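Local coordinates for carbohydrate kinase (Agrobacterium tumefaciens, PDB 2NWH), which probably phosphorylates a sugar or related substrate with ATP, as a member of the pfkB family of carbohydrate kinases, at residues 220-225 with 255-260; 228-233 with 273-278; 277-282 with 306-311; 282-287 with 294-299. All blocks are in the same frame, centred on the assembly; numbering follows the deposited sequence.

Overall arrangement
Contacts 1 and 2 place helices on the large sheet, setting helices 255-266 and 271-286 on the neighbouring strands 219-223 and 227-231, with contact centres about 9 Å apart; their segments alternate along the chain, so strands and helices interlock. Contacts 3 and 4 fasten later chain segments to helix 271-286. Contacts 2, 3 and 4 follow one another along that helix, and the centres of contacts 2 and 4 are about 17 Å apart. Contact 4 is nested within the loop that contact 3 closes, and these two join the C-terminal part of the chain to the pfkB-type fold. In each contact one side chain lies about 8 to 10 Å from a sodium ion bound by D249 and T251.

Contact 1 of 4, residues 220-225 with 255-260; sequences VVTRGA and DAMASG
M257 reaches from its helix to the strand and overlaps V220 and T222 with different parts of one bent chain. Its terminal methyl CE meets V220 CG1 at 4.1 Å, the two side chains extending toward each other tip to tip. Nearer the root of the methionine, CG lies 4.2 Å from T222 CG2. The thioether therefore lies across two residues that alternate along the strand and present their side chains on the same face of the sheet. Two conformers of M257 are deposited, so the placement of CE holds for the one described here; in it the bend at chi2 (74°) turns the chain so that CG stays by T222 while CE reaches V220.

This is helix-on-sheet packing of the ribokinase-like alpha/beta fold: strand 219-223 is an inner strand of the large sheet, and helix 255-266 crosses its face. The helix starts at the end of the sequence TGAGD, a signature of pfkB kinases that in relatives forms the anion hole for the transferred phosphate.

T222 uses its methyl CG2 for the contact, so both touches on the methionine are carbon to carbon. The buried layer continues to the next strand, where F187 of strand 185-189 touches both V220 and A258. Beyond the strand, G224 O accepts a hydrogen bond from T251 OG1, a residue of the sodium site; the side chain of T222 lies about 8 Å from that ion.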
loop_
_atom_site.group_PDB
_atom_site.type_symbol
_atom_site.label_atom_id
_atom_site.label_comp_id
_atom_site.label_asym_id
_atom_site.label_seq_id
_atom_site.Cartn_x
_atom_site.Cartn_y
_atom_site.Cartn_z
ATOM N N VAL A 220 2.298 1.956 11.769
ATOM C CA VAL A 220 1.226 1.049 12.103
ATOM C C VAL A 220 1.721 -0.386 11.913
ATOM O O VAL A 220 2.290 -0.724 10.862
ATOM C CB VAL A 220 0.017 1.297 11.211
ATOM C CG1 VAL A 220 -1.107 0.279 11.508
ATOM C CG2 VAL A 220 -0.449 2.718 11.382
ATOM N N VAL A 221 1.525 -1.231 12.929
ATOM C CA VAL A 221 1.867 -2.631 12.770
ATOM C C VAL A 221 0.634 -3.495 13.041
ATOM O O VAL A 221 -0.027 -3.356 14.083
ATOM C CB VAL A 221 3.091 -3.044 13.629
ATOM C CG1 VAL A 221 3.433 -4.510 13.410
ATOM C CG2 VAL A 221 4.316 -2.158 13.307
ATOM N N THR A 222 0.305 -4.358 12.082
ATOM C CA THR A 222 -0.849 -5.235 12.231
ATOM C C THR A 222 -0.419 -6.664 12.587
ATOM O O THR A 222 0.655 -7.118 12.152
ATOM C CB THR A 222 -1.694 -5.287 10.959
ATOM O OG1 THR A 222 -0.948 -5.938 9.929
ATOM C CG2 THR A 222 -2.086 -3.883 10.482
ATOM N N ARG A 223 -1.257 -7.365 13.362
ATOM C CA ARG A 223 -1.018 -8.778 13.686
ATOM C C ARG A 223 -2.285 -9.643 13.618
ATOM O O ARG A 223 -3.235 -9.450 14.391
ATOM C CB ARG A 223 -0.374 -8.926 15.061
ATOM C CG ARG A 223 -0.057 -10.380 15.406
ATOM C CD ARG A 223 0.254 -10.575 16.859
ATOM N NE ARG A 223 1.609 -10.165 17.216
ATOM C CZ ARG A 223 2.102 -10.236 18.454
ATOM N NH1 ARG A 223 3.350 -9.843 18.701
ATOM N NH2 ARG A 223 1.350 -10.696 19.448
ATOM N N GLY A 224 -2.286 -10.615 12.706
ATOM C CA GLY A 224 -3.433 -11.518 12.539
ATOM C C GLY A 224 -4.688 -10.771 12.106
ATOM O O GLY A 224 -4.612 -9.770 11.393
ATOM N N ALA A 225 -5.842 -11.253 12.553
ATOM C CA ALA A 225 -7.132 -10.660 12.188
ATOM C C ALA A 225 -7.513 -9.386 12.972
ATOM O O ALA A 225 -8.211 -8.521 12.431
ATOM C CB ALA A 225 -8.248 -11.717 12.319
ATOM N N ASP A 255 -3.189 -2.346 1.761
ATOM C CA ASP A 255 -3.548 -1.102 1.094
ATOM C C ASP A 255 -4.669 -0.348 1.797
ATOM O O ASP A 255 -4.673 0.895 1.823
ATOM C CB ASP A 255 -3.895 -1.316 -0.417
ATOM C CG ASP A 255 -4.910 -2.485 -0.691
ATOM O OD1 ASP A 255 -4.575 -3.648 -0.385
ATOM O OD2 ASP A 255 -6.009 -2.259 -1.274
ATOM N N ALA A 256 -5.650 -1.097 2.299
ATOM C CA ALA A 256 -6.853 -0.502 2.787
ATOM C C ALA A 256 -6.596 0.115 4.169
ATOM O O ALA A 256 -6.988 1.227 4.421
ATOM C CB ALA A 256 -8.011 -1.556 2.809
ATOM N N MET A 257 -5.960 -0.619 5.070
ATOM C CA MET A 257 -5.578 -0.100 6.377
ATOM C C MET A 257 -4.773 1.213 6.201
ATOM O O MET A 257 -5.091 2.282 6.781
ATOM C CB MET A 257 -4.742 -1.185 7.075
ATOM C CG MET A 257 -3.910 -0.753 8.283
ATOM S SD MET A 257 -4.916 -0.470 9.748
ATOM C CE MET A 257 -4.707 1.281 9.917
ATOM N N ALA A 258 -3.736 1.128 5.367
ATOM C CA ALA A 258 -2.844 2.276 5.116
ATOM C C ALA A 258 -3.667 3.454 4.641
ATOM O O ALA A 258 -3.572 4.565 5.196
ATOM C CB ALA A 258 -1.746 1.913 4.065
ATOM N N SER A 259 -4.510 3.206 3.628
ATOM C CA SER A 259 -5.282 4.279 3.048
ATOM C C SER A 259 -6.199 4.922 4.058
ATOM O O SER A 259 -6.307 6.132 4.062
ATOM C CB SER A 259 -6.086 3.744 1.884
ATOM O OG SER A 259 -5.136 3.112 1.020
ATOM N N GLY A 260 -6.878 4.107 4.879
ATOM C CA GLY A 260 -7.838 4.642 5.846
ATOM C C GLY A 260 -7.127 5.395 6.953
ATOM O O GLY A 260 -7.563 6.476 7.364
#

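Contact 2 of 4, residues 228-233 with 273-278; sequences VVAFNG and EALRQG
Strand 228-231 and helix 273-278 come closest at A230 and L275, whose CA atoms are 6.5 Å apart, close enough for one leucine to span the distance. L275 does so by touching two strand residues at once. Its branch point CG rests on A230 CB at 4.0 Å, while the CD2 methyl runs on along the strand to V228, lying 3.9 Å from CB and 4.0 Å from CG1 of that residue. V228 and L275 run antiparallel alongside one another, so CD2 lies against the flank of the valine and meets its branch carbon as well as a methyl. The first torsion of L275, chi1 -138°, lies away from the staggered values, so the exact turn of the isobutyl group is best taken with caution.

In the fold, strand 227-231 lies between 219-223 and 236-239, antiparallel to both, toward the side of the large sheet that ends in strand 311-313. Helix 271-286 packs on strands 227-231 and 236-239 through L275, which also touches A237 and L239. V229, between the two contact residues, points its CB to the other face, where P208 receives it. Helix 255-266 takes part through Y261, which touches both A230 and A274. Where the chain turns back toward strand 236-239, N232 OD1 accepts from T234 N, closing an Asx turn, and also from E235 N.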
loop_
_atom_site.group_PDB
_atom_site.type_symbol
_atom_site.label_atom_id
_atom_site.label_comp_id
_atom_site.label_asym_id
_atom_site.label_seq_id
_atom_site.Cartn_x
_atom_site.Cartn_y
_atom_site.Cartn_z
ATOM N N VAL A 228 -3.784 -4.445 16.280
ATOM C CA VAL A 228 -3.110 -3.360 15.543
ATOM C C VAL A 228 -2.533 -2.351 16.522
ATOM O O VAL A 228 -3.204 -1.975 17.479
ATOM C CB VAL A 228 -4.072 -2.569 14.629
ATOM C CG1 VAL A 228 -3.250 -1.749 13.596
ATOM C CG2 VAL A 228 -5.088 -3.480 13.938
ATOM N N VAL A 229 -1.300 -1.909 16.268
ATOM C CA VAL A 229 -0.682 -0.836 17.032
ATOM C C VAL A 229 -0.368 0.349 16.094
ATOM O O VAL A 229 0.045 0.139 14.945
ATOM C CB VAL A 229 0.564 -1.354 17.813
ATOM C CG1 VAL A 229 1.688 -1.806 16.880
ATOM C CG2 VAL A 229 1.063 -0.329 18.842
ATOM N N ALA A 230 -0.643 1.570 16.561
ATOM C CA ALA A 230 -0.297 2.793 15.820
ATOM C C ALA A 230 0.542 3.666 16.724
ATOM O O ALA A 230 0.343 3.661 17.936
ATOM C CB ALA A 230 -1.528 3.525 15.384
ATOM N N PHE A 231 1.508 4.385 16.160
ATOM C CA PHE A 231 2.342 5.285 16.961
ATOM C C PHE A 231 2.809 6.505 16.176
ATOM O O PHE A 231 2.819 6.492 14.935
ATOM C CB PHE A 231 3.505 4.533 17.621
ATOM C CG PHE A 231 4.583 4.065 16.665
ATOM C CD1 PHE A 231 5.785 4.763 16.559
ATOM C CD2 PHE A 231 4.414 2.899 15.912
ATOM C CE1 PHE A 231 6.812 4.323 15.672
ATOM C CE2 PHE A 231 5.416 2.455 15.015
ATOM C CZ PHE A 231 6.618 3.167 14.896
ATOM N N ASN A 232 3.164 7.560 16.913
ATOM C CA ASN A 232 3.804 8.744 16.330
ATOM C C ASN A 232 4.873 9.185 17.317
ATOM O O ASN A 232 5.289 8.381 18.143
ATOM C CB ASN A 232 2.789 9.861 16.072
ATOM C CG ASN A 232 2.116 10.335 17.352
ATOM O OD1 ASN A 232 2.676 10.185 18.447
ATOM N ND2 ASN A 232 0.919 10.904 17.227
ATOM N N GLY A 233 5.302 10.445 17.253
ATOM C CA GLY A 233 6.461 10.922 18.041
ATOM C C GLY A 233 6.373 10.791 19.555
ATOM O O GLY A 233 7.394 10.770 20.259
ATOM N N GLU A 273 -8.275 7.761 16.479
ATOM C CA GLU A 273 -9.229 7.922 15.375
ATOM C C GLU A 273 -8.731 7.357 14.016
ATOM O O GLU A 273 -9.490 6.715 13.278
ATOM C CB GLU A 273 -9.579 9.399 15.214
ATOM C CG GLU A 273 -10.245 10.036 16.424
ATOM C CD GLU A 273 -10.452 11.555 16.280
ATOM O OE1 GLU A 273 -9.523 12.268 15.827
ATOM O OE2 GLU A 273 -11.555 12.041 16.637
ATOM N N ALA A 274 -7.460 7.588 13.706
ATOM C CA ALA A 274 -6.825 7.055 12.484
ATOM C C ALA A 274 -6.778 5.533 12.530
ATOM O O ALA A 274 -7.039 4.840 11.538
ATOM C CB ALA A 274 -5.450 7.633 12.335
ATOM N N LEU A 275 -6.513 5.000 13.708
ATOM C CA LEU A 275 -6.494 3.564 13.900
ATOM C C LEU A 275 -7.852 2.945 13.550
ATOM O O LEU A 275 -7.927 1.950 12.807
ATOM C CB LEU A 275 -6.237 3.268 15.374
ATOM C CG LEU A 275 -5.277 2.134 15.715
ATOM C CD1 LEU A 275 -5.100 2.027 17.252
ATOM C CD2 LEU A 275 -5.807 0.870 15.148
ATOM N N ARG A 276 -8.912 3.516 14.122
ATOM C CA ARG A 276 -10.270 2.999 13.866
ATOM C C ARG A 276 -10.715 3.187 12.416
ATOM O O ARG A 276 -11.459 2.339 11.907
ATOM C CB ARG A 276 -11.278 3.595 14.836
ATOM C CG ARG A 276 -11.030 3.099 16.279
ATOM C CD ARG A 276 -12.156 3.504 17.211
ATOM N NE ARG A 276 -13.361 2.722 16.935
ATOM C CZ ARG A 276 -14.500 3.238 16.479
ATOM N NH1 ARG A 276 -14.590 4.533 16.226
ATOM N NH2 ARG A 276 -15.553 2.447 16.291
ATOM N N GLN A 277 -10.302 4.284 11.771
ATOM C CA GLN A 277 -10.662 4.473 10.353
ATOM C C GLN A 277 -9.965 3.459 9.456
ATOM O O GLN A 277 -10.584 2.919 8.508
ATOM C CB GLN A 277 -10.387 5.900 9.834
ATOM C CG GLN A 277 -10.756 6.026 8.339
ATOM C CD GLN A 277 -10.785 7.444 7.810
ATOM O OE1 GLN A 277 -11.573 8.289 8.264
ATOM N NE2 GLN A 277 -9.932 7.716 6.846
ATOM N N GLY A 278 -8.682 3.205 9.740
ATOM C CA GLY A 278 -7.904 2.228 8.988
ATOM C C GLY A 278 -8.510 0.839 9.155
ATOM O O GLY A 278 -8.660 0.078 8.182
#

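Contact 3 of 4, residues 277-282 with 306-311; sequences QGAAAA and GLVPQA
V308 straddles the surface of the helix, with one methyl on A279 and the other on A280. CG1, anti to the backbone N at chi1 175°, meets A279 CB at 3.7 Å, a methyl-to-methyl contact in which the alanine points its CB toward the loop. CG2 is placed differently: it lies against the backbone of A280, 3.6 Å from CA and 3.7 Å from N, and 3.8 Å from the CB of the same residue. The valine fork is thus seated on the helix surface itself, which the short side chains of the sequence GAAAA leave accessible at close range. All three touching residues are buried.

The arrangement belongs to the C-terminal end of the ribokinase-like fold, where the loop after helix 298-305 passes over helix 271-286 before entering strand 311-313, an outermost strand of the large sheet. V308 packs on the helix just ahead of that strand, so the chain is held against helix 271-286 as it approaches the sheet.

Polar bonds secure the same passage. R276, one turn earlier on the helix, grips two successive carbonyl groups of the loop: NH2 bonds to V308 O and NE to P309 O. One guanidinium group thereby holds the backbone on which the V308 fork is mounted. Around the alanines the apolar layer is extended by V301 and L305, which touch A280, and by V250, which touches A279.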
loop_
_atom_site.group_PDB
_atom_site.type_symbol
_atom_site.label_atom_id
_atom_site.label_comp_id
_atom_site.label_asym_id
_atom_site.label_seq_id
_atom_site.Cartn_x
_atom_site.Cartn_y
_atom_site.Cartn_z
ATOM N N GLN A 277 -10.302 4.284 11.771
ATOM C CA GLN A 277 -10.662 4.473 10.353
ATOM C C GLN A 277 -9.965 3.459 9.456
ATOM O O GLN A 277 -10.584 2.919 8.508
ATOM C CB GLN A 277 -10.387 5.900 9.834
ATOM C CG GLN A 277 -10.756 6.026 8.339
ATOM C CD GLN A 277 -10.785 7.444 7.810
ATOM O OE1 GLN A 277 -11.573 8.289 8.264
ATOM N NE2 GLN A 277 -9.932 7.716 6.846
ATOM N N GLY A 278 -8.682 3.205 9.740
ATOM C CA GLY A 278 -7.904 2.228 8.988
ATOM C C GLY A 278 -8.510 0.839 9.155
ATOM O O GLY A 278 -8.660 0.078 8.182
ATOM N N ALA A 279 -8.868 0.493 10.388
ATOM C CA ALA A 279 -9.562 -0.754 10.652
ATOM C C ALA A 279 -10.865 -0.862 9.894
ATOM O O ALA A 279 -11.143 -1.931 9.360
ATOM C CB ALA A 279 -9.819 -0.959 12.134
ATOM N N ALA A 280 -11.657 0.224 9.867
ATOM C CA ALA A 280 -12.949 0.216 9.130
ATOM C C ALA A 280 -12.697 -0.078 7.647
ATOM O O ALA A 280 -13.383 -0.906 7.000
ATOM C CB ALA A 280 -13.634 1.554 9.290
ATOM N N ALA A 281 -11.728 0.646 7.103
ATOM C CA ALA A 281 -11.349 0.492 5.704
ATOM C C ALA A 281 -10.889 -0.943 5.371
ATOM O O ALA A 281 -11.347 -1.520 4.397
ATOM C CB ALA A 281 -10.309 1.555 5.312
ATOM N N ALA A 282 -10.031 -1.531 6.200
ATOM C CA ALA A 282 -9.605 -2.936 6.023
ATOM C C ALA A 282 -10.807 -3.929 6.071
ATOM O O ALA A 282 -10.962 -4.797 5.159
ATOM C CB ALA A 282 -8.551 -3.283 7.118
ATOM N N GLY A 306 -18.937 2.152 13.162
ATOM C CA GLY A 306 -19.667 1.790 14.393
ATOM C C GLY A 306 -19.457 0.324 14.808
ATOM O O GLY A 306 -19.725 -0.065 15.943
ATOM N N LEU A 307 -18.967 -0.488 13.879
ATOM C CA LEU A 307 -18.746 -1.913 14.132
ATOM C C LEU A 307 -17.301 -2.213 14.510
ATOM O O LEU A 307 -16.963 -3.341 14.925
ATOM C CB LEU A 307 -19.153 -2.722 12.900
ATOM C CG LEU A 307 -20.605 -2.652 12.419
ATOM C CD1 LEU A 307 -21.564 -3.121 13.486
ATOM C CD2 LEU A 307 -20.994 -1.257 11.915
ATOM N N VAL A 308 -16.450 -1.197 14.365
ATOM C CA VAL A 308 -15.029 -1.309 14.683
ATOM C C VAL A 308 -14.809 -1.234 16.187
ATOM O O VAL A 308 -15.333 -0.341 16.846
ATOM C CB VAL A 308 -14.176 -0.234 13.929
ATOM C CG1 VAL A 308 -12.711 -0.273 14.355
ATOM C CG2 VAL A 308 -14.272 -0.483 12.453
ATOM N N PRO A 309 -14.034 -2.182 16.731
ATOM C CA PRO A 309 -13.733 -2.100 18.163
ATOM C C PRO A 309 -13.164 -0.743 18.573
ATOM O O PRO A 309 -12.562 -0.044 17.757
ATOM C CB PRO A 309 -12.685 -3.202 18.366
ATOM C CG PRO A 309 -12.948 -4.190 17.247
ATOM C CD PRO A 309 -13.444 -3.373 16.084
ATOM N N GLN A 310 -13.343 -0.377 19.838
ATOM C CA GLN A 310 -12.681 0.830 20.372
ATOM C C GLN A 310 -11.142 0.761 20.373
ATOM O O GLN A 310 -10.562 -0.336 20.402
ATOM C CB GLN A 310 -13.212 1.175 21.757
ATOM C CG GLN A 310 -14.445 2.069 21.712
ATOM C CD GLN A 310 -14.264 3.271 20.775
ATOM O OE1 GLN A 310 -13.166 3.849 20.667
ATOM N NE2 GLN A 310 -15.347 3.647 20.089
ATOM N N ALA A 311 -10.499 1.932 20.309
ATOM C CA ALA A 311 -9.046 2.029 20.354
ATOM C C ALA A 311 -8.646 2.591 21.707
ATOM O O ALA A 311 -9.418 3.327 22.328
ATOM C CB ALA A 311 -8.496 2.915 19.208
#

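Contact 4 of 4, residues 282-287 with 294-299; sequences AAITVQ and QDLSKD
I284 meets the segment 294-299 along nearly its whole side chain. Its CB lies 4.2 Å from L296 CD2. From there the branches part: CG2, anti to the backbone N with CG1 beside it (chi1 -75°), packs on D295 CB at 3.7 Å, while CG1 carries CD1 forward to L296 CD2, 4.0 Å away. The isoleucine crosses both partners at an angle, so each branch has a separate neighbour. T285 adds a second apolar touch through CG2, which faces L296 CG at 4.1 Å. Its hydroxyl is spent on its own helix: OG1 donates to A282 O over 2.6 Å, in the carbonyl plane and on a lone pair.

The contact folds the connection between helices 271-286 and 298-305 back on the first of them, in the C-terminal helical part of the ribokinase-like fold. The second helix is started by S297, its N-cap, whose OG bonds to S300 N, and D295 O accepts from S300 OG.

At the more open side, one water donates to I284 O and to D295 OD2, at 2.9 Å from the latter, and accepts from Q287 NE2. D295 OD2 also receives T292 N, so two donors converge on this oxygen, an environment consistent with an ionised carboxylate. I284 and L296 meet on the buried side, with the T285 methyl and D295 CB beside them. The direct touches between the segments are thus apolar, and their polar link depends on that bridging water staying in place.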
loop_
_atom_site.group_PDB
_atom_site.type_symbol
_atom_site.label_atom_id
_atom_site.label_comp_id
_atom_site.label_asym_id
_atom_site.label_seq_id
_atom_site.Cartn_x
_atom_site.Cartn_y
_atom_site.Cartn_z
ATOM N N ALA A 282 -10.031 -1.531 6.200
ATOM C CA ALA A 282 -9.605 -2.936 6.023
ATOM C C ALA A 282 -10.807 -3.929 6.071
ATOM O O ALA A 282 -10.962 -4.797 5.159
ATOM C CB ALA A 282 -8.551 -3.283 7.118
ATOM N N ALA A 283 -11.668 -3.739 7.068
ATOM C CA ALA A 283 -12.865 -4.601 7.311
ATOM C C ALA A 283 -13.778 -4.585 6.101
ATOM O O ALA A 283 -14.327 -5.612 5.730
ATOM C CB ALA A 283 -13.645 -4.122 8.573
ATOM N N ILE A 284 -13.936 -3.415 5.476
ATOM C CA ILE A 284 -14.825 -3.295 4.334
ATOM C C ILE A 284 -14.324 -4.219 3.228
ATOM O O ILE A 284 -15.120 -4.859 2.583
ATOM C CB ILE A 284 -14.882 -1.861 3.812
ATOM C CG1 ILE A 284 -15.729 -0.999 4.767
ATOM C CG2 ILE A 284 -15.411 -1.768 2.318
ATOM C CD1 ILE A 284 -15.472 0.526 4.521
ATOM N N THR A 285 -13.020 -4.268 3.045
ATOM C CA THR A 285 -12.399 -5.037 1.924
ATOM C C THR A 285 -12.407 -6.542 2.171
ATOM O O THR A 285 -12.104 -7.328 1.268
ATOM C CB THR A 285 -10.939 -4.591 1.650
ATOM O OG1 THR A 285 -10.059 -5.002 2.719
ATOM C CG2 THR A 285 -10.878 -3.064 1.446
ATOM N N VAL A 286 -12.723 -6.961 3.395
ATOM C CA VAL A 286 -12.645 -8.404 3.719
ATOM C C VAL A 286 -13.926 -8.918 4.381
ATOM O O VAL A 286 -13.964 -10.048 4.863
ATOM C CB VAL A 286 -11.410 -8.746 4.585
ATOM C CG1 VAL A 286 -10.112 -8.438 3.829
ATOM C CG2 VAL A 286 -11.463 -8.000 5.961
ATOM N N GLN A 287 -14.984 -8.112 4.359
ATOM C CA GLN A 287 -16.226 -8.521 5.051
ATOM C C GLN A 287 -17.002 -9.661 4.354
ATOM O O GLN A 287 -17.898 -10.282 4.970
ATOM C CB GLN A 287 -17.145 -7.315 5.288
ATOM C CG GLN A 287 -17.765 -6.782 3.978
ATOM C CD GLN A 287 -18.757 -5.666 4.255
ATOM O OE1 GLN A 287 -19.450 -5.685 5.296
ATOM N NE2 GLN A 287 -18.844 -4.685 3.339
ATOM N N GLN A 294 -12.696 -1.743 -4.059
ATOM C CA GLN A 294 -13.644 -0.907 -4.829
ATOM C C GLN A 294 -14.842 -0.477 -3.983
ATOM O O GLN A 294 -15.518 0.543 -4.283
ATOM C CB GLN A 294 -14.155 -1.592 -6.080
ATOM C CG GLN A 294 -13.134 -1.727 -7.135
ATOM C CD GLN A 294 -13.713 -2.336 -8.362
ATOM O OE1 GLN A 294 -14.432 -3.360 -8.303
ATOM N NE2 GLN A 294 -13.434 -1.707 -9.500
ATOM N N ASP A 295 -15.085 -1.212 -2.914
ATOM C CA ASP A 295 -16.183 -0.829 -1.944
ATOM C C ASP A 295 -15.840 0.327 -0.977
ATOM O O ASP A 295 -16.712 0.813 -0.253
ATOM C CB ASP A 295 -16.561 -2.066 -1.165
ATOM C CG ASP A 295 -17.206 -3.107 -2.051
ATOM O OD1 ASP A 295 -18.012 -2.742 -2.945
ATOM O OD2 ASP A 295 -16.869 -4.283 -1.864
ATOM N N LEU A 296 -14.580 0.770 -0.982
ATOM C CA LEU A 296 -14.137 1.905 -0.163
ATOM C C LEU A 296 -14.638 3.238 -0.664
ATOM O O LEU A 296 -14.535 3.551 -1.853
ATOM C CB LEU A 296 -12.599 2.000 0.028
ATOM C CG LEU A 296 -11.887 0.873 0.719
ATOM C CD1 LEU A 296 -10.373 1.049 0.566
ATOM C CD2 LEU A 296 -12.250 0.948 2.213
ATOM N N SER A 297 -15.185 4.013 0.285
ATOM C CA SER A 297 -15.623 5.390 0.045
ATOM C C SER A 297 -15.727 6.034 1.421
ATOM O O SER A 297 -15.705 5.333 2.445
ATOM C CB SER A 297 -16.998 5.417 -0.659
ATOM O OG SER A 297 -18.018 4.937 0.200
ATOM N N LYS A 298 -15.833 7.362 1.482
ATOM C CA LYS A 298 -16.022 8.010 2.792
ATOM C C LYS A 298 -17.293 7.458 3.389
ATOM O O LYS A 298 -17.370 7.206 4.574
ATOM C CB LYS A 298 -16.205 9.520 2.620
ATOM C CG LYS A 298 -14.921 10.240 2.297
ATOM C CD LYS A 298 -15.161 11.755 2.284
ATOM C CE LYS A 298 -15.262 12.283 3.698
ATOM N NZ LYS A 298 -15.267 13.791 3.729
ATOM N N ASP A 299 -18.313 7.287 2.567
ATOM C CA ASP A 299 -19.575 6.802 3.134
ATOM C C ASP A 299 -19.521 5.365 3.665
ATOM O O ASP A 299 -20.139 5.060 4.703
ATOM C CB ASP A 299 -20.722 7.013 2.166
ATOM C CG ASP A 299 -21.039 8.495 1.956
ATOM O OD1 ASP A 299 -20.555 9.406 2.700
ATOM O OD2 ASP A 299 -21.804 8.727 1.039
HETATM O O HOH W 1 -17.531 -5.073 0.856
#